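Local coordinates for protein chintase (Rhizomucor miehei, PDB 5YUQ) that probably hydrolyses chitin as a glycoside hydrolase family 18 chitinase with a TIM-barrel catalytic domain and an active-site tunnel, at residues G231-G236 and S325-A330; K262-D267 and G283-R288. All coordinates share one frame; numbering follows the deposited sequence.

Contact 1 of 2, residues G231-G236 and S325-A330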
# COMPACT_ATOMS: atom_id res chain seq x y z
N GLY A 231 0.10 -6.75 2.17
CA GLY A 231 -0.24 -5.46 2.74
C GLY A 231 -1.72 -5.37 3.06
O GLY A 231 -2.55 -5.87 2.30
N VAL A 232 -2.04 -4.71 4.17
CA VAL A 232 -3.41 -4.57 4.63
C VAL A 232 -3.64 -3.13 5.03
O VAL A 232 -2.71 -2.43 5.41
CB VAL A 232 -3.72 -5.52 5.83
CG1 VAL A 232 -3.28 -6.95 5.51
CG2 VAL A 232 -3.03 -5.03 7.10
N PRO A 233 -4.89 -2.67 4.93
CA PRO A 233 -5.23 -1.27 5.23
C PRO A 233 -5.76 -1.09 6.65
O PRO A 233 -6.45 -1.98 7.17
CB PRO A 233 -6.34 -0.98 4.22
CG PRO A 233 -7.07 -2.30 4.12
CD PRO A 233 -6.00 -3.37 4.26
N PHE A 234 -5.44 0.04 7.26
CA PHE A 234 -6.06 0.43 8.54
C PHE A 234 -7.13 1.49 8.28
O PHE A 234 -7.43 2.32 9.15
CB PHE A 234 -5.02 0.94 9.53
CG PHE A 234 -4.30 -0.14 10.30
CD1 PHE A 234 -4.31 -1.46 9.88
CD2 PHE A 234 -3.61 0.18 11.46
CE1 PHE A 234 -3.63 -2.45 10.61
CE2 PHE A 234 -2.93 -0.80 12.19
CZ PHE A 234 -2.94 -2.11 11.76
N TYR A 235 -7.70 1.45 7.08
CA TYR A 235 -8.75 2.37 6.66
C TYR A 235 -9.70 1.63 5.74
O TYR A 235 -9.38 0.54 5.26
CB TYR A 235 -8.13 3.55 5.89
CG TYR A 235 -7.47 3.12 4.58
CD1 TYR A 235 -6.17 2.62 4.57
CD2 TYR A 235 -8.14 3.22 3.38
CE1 TYR A 235 -5.57 2.23 3.40
CE2 TYR A 235 -7.55 2.82 2.19
CZ TYR A 235 -6.27 2.33 2.21
OH TYR A 235 -5.64 1.92 1.05
N GLY A 236 -10.85 2.24 5.49
CA GLY A 236 -11.77 1.76 4.49
C GLY A 236 -12.05 2.86 3.49
O GLY A 236 -11.44 3.93 3.56
N SER A 325 -16.58 0.19 2.52
CA SER A 325 -15.89 -1.08 2.59
C SER A 325 -14.70 -0.86 3.50
O SER A 325 -13.95 0.09 3.31
CB SER A 325 -15.39 -1.53 1.22
OG SER A 325 -14.50 -2.63 1.38
N PHE A 326 -14.53 -1.72 4.49
CA PHE A 326 -13.43 -1.53 5.44
C PHE A 326 -12.82 -2.83 5.92
O PHE A 326 -13.16 -3.90 5.41
CB PHE A 326 -13.85 -0.62 6.62
CG PHE A 326 -14.94 -1.18 7.51
CD1 PHE A 326 -16.26 -1.26 7.07
CD2 PHE A 326 -14.65 -1.57 8.83
CE1 PHE A 326 -17.26 -1.75 7.91
CE2 PHE A 326 -15.65 -2.05 9.67
CZ PHE A 326 -16.95 -2.14 9.22
N ASP A 327 -11.89 -2.74 6.86
CA ASP A 327 -11.33 -3.91 7.50
C ASP A 327 -11.41 -3.76 9.00
O ASP A 327 -11.23 -2.66 9.53
CB ASP A 327 -9.89 -4.14 7.07
CG ASP A 327 -9.81 -4.94 5.80
OD1 ASP A 327 -9.81 -6.19 5.90
OD2 ASP A 327 -9.79 -4.34 4.71
N ASP A 328 -11.72 -4.86 9.67
CA ASP A 328 -11.83 -4.85 11.12
C ASP A 328 -10.96 -5.94 11.71
O ASP A 328 -10.13 -6.52 11.01
CB ASP A 328 -13.29 -4.97 11.58
CG ASP A 328 -14.00 -6.18 11.00
OD1 ASP A 328 -13.33 -7.07 10.44
OD2 ASP A 328 -15.25 -6.25 11.12
N ALA A 329 -11.11 -6.23 13.00
CA ALA A 329 -10.24 -7.23 13.60
C ALA A 329 -10.44 -8.58 12.94
O ALA A 329 -9.47 -9.30 12.69
CB ALA A 329 -10.48 -7.32 15.09
N ALA A 330 -11.70 -8.92 12.64
CA ALA A 330 -12.00 -10.22 12.04
C ALA A 330 -11.38 -10.36 10.65
O ALA A 330 -10.73 -11.36 10.35
CB ALA A 330 -13.50 -10.42 11.96
O HOH W 1 -10.41 -1.73 4.09

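Contact 2 of 2, residues K262-D267 and G283-R288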
# COMPACT_ATOMS: atom_id res chain seq x y z
N LYS A 262 -16.36 12.41 -0.53
CA LYS A 262 -15.47 12.53 0.62
C LYS A 262 -15.73 11.43 1.63
O LYS A 262 -16.88 11.06 1.89
CB LYS A 262 -15.68 13.89 1.28
CG LYS A 262 -14.76 14.20 2.45
CD LYS A 262 -15.19 15.50 3.13
CE LYS A 262 -14.35 15.81 4.36
NZ LYS A 262 -12.93 16.08 4.01
N GLY A 263 -14.65 10.92 2.22
CA GLY A 263 -14.73 9.98 3.32
C GLY A 263 -14.82 10.70 4.64
O GLY A 263 -15.76 11.47 4.86
N ASP A 264 -13.86 10.46 5.53
CA ASP A 264 -13.90 11.13 6.83
C ASP A 264 -13.08 12.42 6.84
O ASP A 264 -12.72 12.94 5.78
CB ASP A 264 -13.46 10.18 7.96
CG ASP A 264 -12.00 9.80 7.87
OD1 ASP A 264 -11.25 10.38 7.06
OD2 ASP A 264 -11.59 8.90 8.64
N SER A 265 -12.79 12.94 8.03
CA SER A 265 -12.07 14.20 8.17
C SER A 265 -10.64 14.15 7.63
O SER A 265 -10.05 15.19 7.34
CB SER A 265 -12.07 14.65 9.63
OG SER A 265 -11.32 13.76 10.43
N THR A 266 -10.08 12.95 7.52
CA THR A 266 -8.73 12.79 6.99
C THR A 266 -8.72 12.91 5.47
O THR A 266 -7.65 13.02 4.86
CB THR A 266 -8.10 11.43 7.37
OG1 THR A 266 -8.77 10.38 6.66
CG2 THR A 266 -8.17 11.19 8.86
N ASP A 267 -9.90 12.89 4.86
CA ASP A 267 -10.00 12.90 3.40
C ASP A 267 -10.07 14.33 2.86
O ASP A 267 -11.14 14.84 2.55
CB ASP A 267 -11.21 12.09 2.93
CG ASP A 267 -11.26 11.92 1.42
OD1 ASP A 267 -10.28 12.27 0.74
OD2 ASP A 267 -12.30 11.43 0.93
N GLY A 283 -12.03 9.21 -0.62
CA GLY A 283 -13.06 8.41 0.01
C GLY A 283 -12.55 7.69 1.24
O GLY A 283 -13.27 6.90 1.84
N GLN A 284 -11.31 7.99 1.62
CA GLN A 284 -10.66 7.34 2.75
C GLN A 284 -11.43 7.57 4.05
O GLN A 284 -11.90 8.67 4.34
CB GLN A 284 -9.22 7.84 2.88
CG GLN A 284 -8.46 7.27 4.07
CD GLN A 284 -7.03 7.78 4.14
OE1 GLN A 284 -6.12 7.18 3.56
NE2 GLN A 284 -6.83 8.90 4.84
N TYR A 285 -11.55 6.50 4.83
CA TYR A 285 -12.25 6.53 6.09
C TYR A 285 -11.38 5.72 7.04
O TYR A 285 -11.35 4.50 6.96
CB TYR A 285 -13.60 5.84 5.89
CG TYR A 285 -14.76 6.47 6.62
CD1 TYR A 285 -14.98 6.19 7.95
CD2 TYR A 285 -15.65 7.31 5.97
CE1 TYR A 285 -16.03 6.73 8.64
CE2 TYR A 285 -16.72 7.87 6.66
CZ TYR A 285 -16.89 7.57 7.99
OH TYR A 285 -17.95 8.11 8.69
N ILE A 286 -10.64 6.39 7.93
CA ILE A 286 -9.66 5.65 8.73
C ILE A 286 -10.30 4.91 9.89
O ILE A 286 -11.39 5.26 10.35
CB ILE A 286 -8.50 6.53 9.23
CG1 ILE A 286 -9.00 7.57 10.23
CG2 ILE A 286 -7.78 7.18 8.06
CD1 ILE A 286 -7.87 8.18 11.05
N TRP A 287 -9.63 3.87 10.38
CA TRP A 287 -10.19 3.04 11.43
C TRP A 287 -10.59 3.85 12.65
O TRP A 287 -11.63 3.58 13.25
CB TRP A 287 -9.23 1.94 11.84
CG TRP A 287 -9.76 1.18 13.01
CD1 TRP A 287 -9.37 1.30 14.32
CD2 TRP A 287 -10.81 0.21 12.99
NE1 TRP A 287 -10.12 0.46 15.11
CE2 TRP A 287 -11.01 -0.23 14.32
CE3 TRP A 287 -11.61 -0.34 11.98
CZ2 TRP A 287 -11.96 -1.19 14.66
CZ3 TRP A 287 -12.55 -1.29 12.32
CH2 TRP A 287 -12.72 -1.71 13.65
N ARG A 288 -9.79 4.84 13.03
CA ARG A 288 -10.11 5.64 14.23
C ARG A 288 -11.54 6.18 14.12
O ARG A 288 -12.24 6.17 15.10
CB ARG A 288 -9.17 6.79 14.48
CG ARG A 288 -7.76 6.39 14.82
CD ARG A 288 -6.76 7.52 14.96
NE ARG A 288 -6.99 8.29 16.18
CZ ARG A 288 -6.59 7.92 17.38
NH1 ARG A 288 -5.89 6.82 17.59
NH2 ARG A 288 -6.85 8.70 18.39

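Contact 1 of 2, residues G231-G236 and S325-A330
Pro233 and Asp327 meet at about a right angle. Pro233 CG touches Asp327 OD2 (3.5 Å), with Pro233 CD at 3.9 Å from the same oxygen. At the second touching point Gly236 CA meets Ser325 O (3.0 Å) and Phe326 CB (3.8 Å). Gly236 brings its bare CA against both.

The polar link is made by a water. It lies 2.8 Å from both Tyr235 O and Asp327 OD2 and can donate to either, linking strand 228-240 to the loop before helix 329-341.

The carboxylate is placed by its first torsion. Asp327 CG stands anti to the carbonyl carbon (chi1 -87°), and the CB bond points toward the strand. OD2 then serves the water and the proline. OD1 is held by Ser331 OG and by a salt bridge to Lys335, both on helix 329-341. Asp328 is the N-cap of that helix. Phe326 leads its ring away from the strand, onto Pro313 and Trp287. On the strand side, Tyr235 points away from the loop, and its hydroxyl bonds to Asp182.

The two oxygens of Asp327 thus do different work. One faces the helix and its lysine; the other faces the barrel strand through water. The lysine would be expected to stabilise the negative charge of this buried carboxylate. Pro233 O, by contrast, is buried here with no polar partner in the model.

Contact 2 of 2, residues K262-D267 and G283-R288
Asp264 reaches across to Tyr285 and Ile286 and can be followed from its base. CB lies over the centre of the Tyr285 ring, a CH-pi contact of 4.0 Å to the ring centroid and 5° off the normal. CG sits between the backbone N and the carbonyl carbon (chi1 67°), which turns the carboxylate both to its own loop and to the strand. OD1 stays with the loop. It takes the N-H of Thr266, closing an Asx turn, and on its syn lone pair the hydroxyl of Thr266. OD2 crosses over. It accepts from Ile286 N at 2.8 Å, with the donor well above the carboxylate plane, and also bonds Thr289 OG1. Because Ile286 is the N-cap residue of helix 287-292, this places a negative group at the start of that helix.

The backbone adds a bond from Asp264 N to Gln284 O (2.9 Å). The same Thr266 OG1 that donates to Asp264 OD1 accepts from Gln284 NE2 (3.0 Å) and lies close to the amide plane of Gln284. Thr266 CG2 packs on Ile286 CD1 at 3.7 Å.

At the other end, Asp267 OD2 takes two backbone N-H groups, Gly283 N from above its plane (2.7 Å) and Gly263 N on its anti lone pair. Asp267 OD1 accepts from Ser282 N. A type I beta turn spans Asp264 to Asp267.

Loop 262-267 follows barrel strand 228-240, and strand 284-286 pairs antiparallel with that strand. Two of the four hydrogen bonds across are carboxylates accepting backbone N-H groups, and the start of the helix may stabilise the charge on Asp264.

In the fold
From the N terminus, the chain first reaches 231-236, on barrel strand 228-240. It then leaves in a long excursion. Within it, contact 2 closes a short loop, with 15 residues between 262-267 and 283-288. The chain continues through strands 302-307, 312-317 and 322-325 before 325-330 returns to 231-236 and closes contact 1. Contact 2 thus lies entirely within the larger loop, and the two do not cross. They also touch: strand 284-286 pairs antiparallel with 228-240, with a probable bond from Gly236 N to Tyr285 O, and Trp287 packs on Asp327 O. Together they fasten the strands and loops between barrel strand 228-240 and helix 329-341, probably the family 18 insertion, against strand 228-240.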